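Local coordinates for protein L-ribulose 3-epimerase (Mesorhizobium loti, PDB 3VYL) that epimerises ketoses at C3, probably interconverting L-ribulose and L-xylulose with high efficiency, with a manganese ion bound in a TIM barrel, at residues E116-A127 with N155-F166. Residues are numbered along the deposited sequence; the frame is centred on the assembly and turned at random.
Sequences EAPTRDQWNRSA and NLLNTAAQGLAF
W123 of helix 120-139 lays its indole against helix 160-170, around Q162, A165 and F166, and F166 meets it edge-on in a T-shaped pair. The phenyl plane stands 74° from that of the five-membered ring, with CD1 of F166 3.5 Å from CE2 of W123, over one indole face and toward its rim. With CG anti to the backbone N (chi1 -172°), the indole reaches across to helix 160-170, and its six-membered ring meets the neighbouring turn: the backbone O of Q162 and the carbonyl carbon of A165 lie near the ring plane, at the edge. L156 CD1 and L157 CD2 approach obliquely; CD1 of L156 lies 3.9 Å from CE3 of W123. Beyond the pair, the far end of the F166 ring abuts S126 and A127.

The polar end of the contact centres on N155. NE2 of Q122 donates a nearly straight bond (3.1 Å) to OD1 of N155, which lies in the Q122 amide plane although the two amides are turned against each other. ND2 of N155 gives a weak bond to the backbone O of E116, 2.8 Å away, while P118 packs on the backbone O of N155. OE1 of Q122 accepts from T119 N, and T119 OG1 from Q122 N, completing a capping box. A leucine in place of Q122 would probably leave N155 OD1 without this donor and T119 N without its acceptor.

The indole NE1 bonds D169 farther along helix 160-170. The contact thus joins two successive helices of the outer helical layer of the TIM barrel, with intervening strand 143-147 supplying L146 beneath L157 and F166.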
loop_
_atom_site.group_PDB
_atom_site.type_symbol
_atom_site.label_atom_id
_atom_site.label_comp_id
_atom_site.label_asym_id
_atom_site.label_seq_id
_atom_site.Cartn_x
_atom_site.Cartn_y
_atom_site.Cartn_z
ATOM N N GLU A 116 28.197 -3.755 22.665
ATOM C CA GLU A 116 27.643 -4.838 23.471
ATOM C C GLU A 116 26.149 -5.011 23.202
ATOM O O GLU A 116 25.438 -4.022 23.018
ATOM C CB GLU A 116 27.888 -4.588 24.972
ATOM C CG GLU A 116 29.354 -4.548 25.424
ATOM C CD GLU A 116 30.158 -5.800 25.071
ATOM O OE1 GLU A 116 29.556 -6.857 24.778
ATOM O OE2 GLU A 116 31.410 -5.731 25.079
ATOM N N ALA A 117 25.682 -6.266 23.175
ATOM C CA ALA A 117 24.235 -6.583 23.209
ATOM C C ALA A 117 23.605 -6.045 24.503
ATOM O O ALA A 117 24.304 -5.866 25.503
ATOM C CB ALA A 117 24.004 -8.080 23.088
ATOM N N PRO A 118 22.288 -5.780 24.496
ATOM C CA PRO A 118 21.695 -5.234 25.715
ATOM C C PRO A 118 21.574 -6.277 26.825
ATOM O O PRO A 118 21.530 -7.475 26.540
ATOM C CB PRO A 118 20.312 -4.790 25.254
ATOM C CG PRO A 118 19.972 -5.745 24.167
ATOM C CD PRO A 118 21.269 -6.056 23.467
ATOM N N THR A 119 21.532 -5.805 28.071
ATOM C CA THR A 119 21.385 -6.652 29.267
ATOM C C THR A 119 20.204 -6.156 30.120
ATOM O O THR A 119 19.734 -5.023 29.948
ATOM C CB THR A 119 22.673 -6.645 30.137
ATOM O OG1 THR A 119 22.904 -5.331 30.676
ATOM C CG2 THR A 119 23.903 -7.086 29.339
ATOM N N ARG A 120 19.737 -6.986 31.049
ATOM C CA ARG A 120 18.639 -6.591 31.933
ATOM C C ARG A 120 19.066 -5.533 32.950
ATOM O O ARG A 120 18.297 -4.624 33.283
ATOM C CB ARG A 120 18.035 -7.806 32.638
ATOM C CG ARG A 120 16.899 -7.449 33.589
ATOM C CD ARG A 120 15.927 -8.603 33.750
ATOM N NE ARG A 120 14.859 -8.575 32.749
ATOM C CZ ARG A 120 14.291 -9.663 32.244
ATOM N NH1 ARG A 120 13.324 -9.556 31.338
ATOM N NH2 ARG A 120 14.708 -10.866 32.630
ATOM N N ASP A 121 20.295 -5.651 33.443
ATOM C CA ASP A 121 20.830 -4.667 34.376
ATOM C C ASP A 121 20.915 -3.296 33.728
ATOM O O ASP A 121 20.639 -2.284 34.380
ATOM C CB ASP A 121 22.195 -5.094 34.913
ATOM C CG ASP A 121 22.132 -6.385 35.703
ATOM O OD1 ASP A 121 21.025 -6.759 36.177
ATOM O OD2 ASP A 121 23.208 -7.019 35.849
ATOM N N GLN A 122 21.289 -3.266 32.447
ATOM C CA GLN A 122 21.288 -2.020 31.673
ATOM C C GLN A 122 19.876 -1.438 31.666
ATOM O O GLN A 122 19.682 -0.257 31.967
ATOM C CB GLN A 122 21.772 -2.276 30.242
ATOM C CG GLN A 122 21.868 -1.043 29.349
ATOM C CD GLN A 122 21.842 -1.395 27.874
ATOM O OE1 GLN A 122 21.795 -2.569 27.508
ATOM N NE2 GLN A 122 21.853 -0.379 27.022
ATOM N N TRP A 123 18.904 -2.292 31.340
ATOM C CA TRP A 123 17.481 -1.948 31.370
ATOM C C TRP A 123 17.071 -1.338 32.689
ATOM O O TRP A 123 16.595 -0.198 32.731
ATOM C CB TRP A 123 16.645 -3.194 31.069
ATOM C CG TRP A 123 15.169 -2.943 30.881
ATOM C CD1 TRP A 123 14.207 -2.748 31.867
ATOM C CD2 TRP A 123 14.430 -2.874 29.613
ATOM N NE1 TRP A 123 12.969 -2.560 31.315
ATOM C CE2 TRP A 123 13.032 -2.621 29.967
ATOM C CE3 TRP A 123 14.777 -2.984 28.269
ATOM C CZ2 TRP A 123 12.039 -2.501 29.002
ATOM C CZ3 TRP A 123 13.769 -2.854 27.306
ATOM C CH2 TRP A 123 12.436 -2.615 27.667
ATOM N N ASN A 124 17.274 -2.088 33.779
ATOM C CA ASN A 124 16.869 -1.648 35.121
ATOM C C ASN A 124 17.538 -0.331 35.569
ATOM O O ASN A 124 16.869 0.543 36.132
ATOM C CB ASN A 124 17.064 -2.769 36.162
ATOM C CG ASN A 124 16.276 -4.047 35.831
ATOM O OD1 ASN A 124 15.168 -4.008 35.270
ATOM N ND2 ASN A 124 16.855 -5.190 36.185
ATOM N N ARG A 125 18.838 -0.187 35.296
ATOM C CA ARG A 125 19.577 1.041 35.626
ATOM C C ARG A 125 18.930 2.268 34.994
ATOM O O ARG A 125 18.630 3.253 35.682
ATOM C CB ARG A 125 21.043 0.955 35.177
ATOM C CG ARG A 125 21.941 0.068 36.022
ATOM C CD ARG A 125 23.417 0.314 35.718
ATOM N NE ARG A 125 23.865 -0.311 34.469
ATOM C CZ ARG A 125 24.292 -1.568 34.350
ATOM N NH1 ARG A 125 24.327 -2.370 35.395
ATOM N NH2 ARG A 125 24.671 -2.029 33.170
ATOM N N SER A 126 18.719 2.192 33.681
ATOM C CA SER A 126 18.117 3.280 32.912
ATOM C C SER A 126 16.722 3.631 33.436
ATOM O O SER A 126 16.395 4.809 33.633
ATOM C CB SER A 126 18.058 2.913 31.424
ATOM O OG SER A 126 17.736 4.052 30.640
ATOM N N ALA A 127 15.916 2.597 33.664
ATOM C CA ALA A 127 14.596 2.746 34.262
ATOM C C ALA A 127 14.696 3.448 35.621
ATOM O O ALA A 127 14.072 4.498 35.836
ATOM C CB ALA A 127 13.918 1.389 34.391
ATOM N N ASN A 155 20.772 0.345 21.518
ATOM C CA ASN A 155 20.534 -1.058 21.626
ATOM C C ASN A 155 19.454 -1.426 22.578
ATOM O O ASN A 155 19.240 -2.561 22.839
ATOM C CB ASN A 155 21.810 -1.816 21.914
ATOM C CG ASN A 155 22.348 -1.554 23.267
ATOM O OD1 ASN A 155 21.979 -0.631 23.907
ATOM N ND2 ASN A 155 23.238 -2.365 23.687
ATOM N N LEU A 156 18.756 -0.449 23.099
ATOM C CA LEU A 156 17.800 -0.740 24.118
ATOM C C LEU A 156 16.366 -0.641 23.691
ATOM O O LEU A 156 15.691 -1.609 23.649
ATOM C CB LEU A 156 18.040 0.172 25.313
ATOM C CG LEU A 156 17.579 -0.192 26.710
ATOM C CD1 LEU A 156 18.176 -1.482 27.157
ATOM C CD2 LEU A 156 18.003 0.900 27.646
ATOM N N LEU A 157 15.902 0.544 23.386
ATOM C CA LEU A 157 14.526 0.695 22.992
ATOM C C LEU A 157 14.360 0.946 21.535
ATOM O O LEU A 157 14.487 2.045 21.088
ATOM C CB LEU A 157 13.903 1.840 23.751
ATOM C CG LEU A 157 14.121 1.965 25.232
ATOM C CD1 LEU A 157 13.443 3.197 25.704
ATOM C CD2 LEU A 157 13.569 0.797 25.974
ATOM N N ASN A 158 14.003 -0.098 20.822
ATOM C CA ASN A 158 13.891 -0.056 19.387
ATOM C C ASN A 158 12.476 -0.237 18.983
ATOM O O ASN A 158 12.145 -0.072 17.877
ATOM C CB ASN A 158 14.740 -1.150 18.719
ATOM C CG ASN A 158 16.198 -1.061 19.057
ATOM O OD1 ASN A 158 16.780 -0.012 19.054
ATOM N ND2 ASN A 158 16.774 -2.164 19.356
ATOM N N THR A 159 11.638 -0.606 19.913
ATOM C CA THR A 159 10.255 -0.960 19.606
ATOM C C THR A 159 9.268 -0.246 20.538
ATOM O O THR A 159 9.561 -0.049 21.723
ATOM C CB THR A 159 10.132 -2.499 19.612
ATOM O OG1 THR A 159 10.055 -2.971 18.255
ATOM C CG2 THR A 159 8.937 -3.003 20.394
ATOM N N ALA A 160 8.118 0.181 20.012
ATOM C CA ALA A 160 7.115 0.874 20.845
ATOM C C ALA A 160 6.674 0.021 22.037
ATOM O O ALA A 160 6.450 0.542 23.128
ATOM C CB ALA A 160 5.915 1.307 20.028
ATOM N N ALA A 161 6.563 -1.288 21.820
ATOM C CA ALA A 161 6.254 -2.232 22.889
ATOM C C ALA A 161 7.358 -2.310 23.945
ATOM O O ALA A 161 7.059 -2.449 25.125
ATOM C CB ALA A 161 5.955 -3.611 22.317
ATOM N N GLN A 162 8.621 -2.211 23.525
ATOM C CA GLN A 162 9.761 -2.137 24.460
ATOM C C GLN A 162 9.636 -0.907 25.339
ATOM O O GLN A 162 9.935 -0.956 26.535
ATOM C CB GLN A 162 11.102 -2.075 23.725
ATOM C CG GLN A 162 11.767 -3.412 23.454
ATOM C CD GLN A 162 12.846 -3.323 22.384
ATOM O OE1 GLN A 162 12.814 -2.442 21.520
ATOM N NE2 GLN A 162 13.805 -4.240 22.433
ATOM N N GLY A 163 9.194 0.191 24.736
ATOM C CA GLY A 163 9.062 1.452 25.447
ATOM C C GLY A 163 7.992 1.344 26.501
ATOM O O GLY A 163 8.232 1.668 27.660
ATOM N N LEU A 164 6.814 0.873 26.084
ATOM C CA LEU A 164 5.676 0.601 26.970
ATOM C C LEU A 164 6.088 -0.193 28.205
ATOM O O LEU A 164 5.823 0.228 29.325
ATOM C CB LEU A 164 4.591 -0.142 26.196
ATOM C CG LEU A 164 3.366 0.565 25.603
ATOM C CD1 LEU A 164 3.449 2.088 25.606
ATOM C CD2 LEU A 164 3.084 0.042 24.205
ATOM N N ALA A 165 6.754 -1.323 27.989
ATOM C CA ALA A 165 7.292 -2.151 29.063
ATOM C C ALA A 165 8.292 -1.377 29.900
ATOM O O ALA A 165 8.236 -1.399 31.135
ATOM C CB ALA A 165 7.959 -3.394 28.493
ATOM N N PHE A 166 9.213 -0.699 29.221
ATOM C CA PHE A 166 10.214 0.101 29.905
ATOM C C PHE A 166 9.554 1.146 30.806
ATOM O O PHE A 166 9.889 1.233 31.982
ATOM C CB PHE A 166 11.160 0.759 28.905
ATOM C CG PHE A 166 12.272 1.525 29.545
ATOM C CD1 PHE A 166 13.448 0.879 29.929
ATOM C CD2 PHE A 166 12.149 2.889 29.773
ATOM C CE1 PHE A 166 14.485 1.584 30.517
ATOM C CE2 PHE A 166 13.182 3.597 30.358
ATOM C CZ PHE A 166 14.348 2.940 30.731
#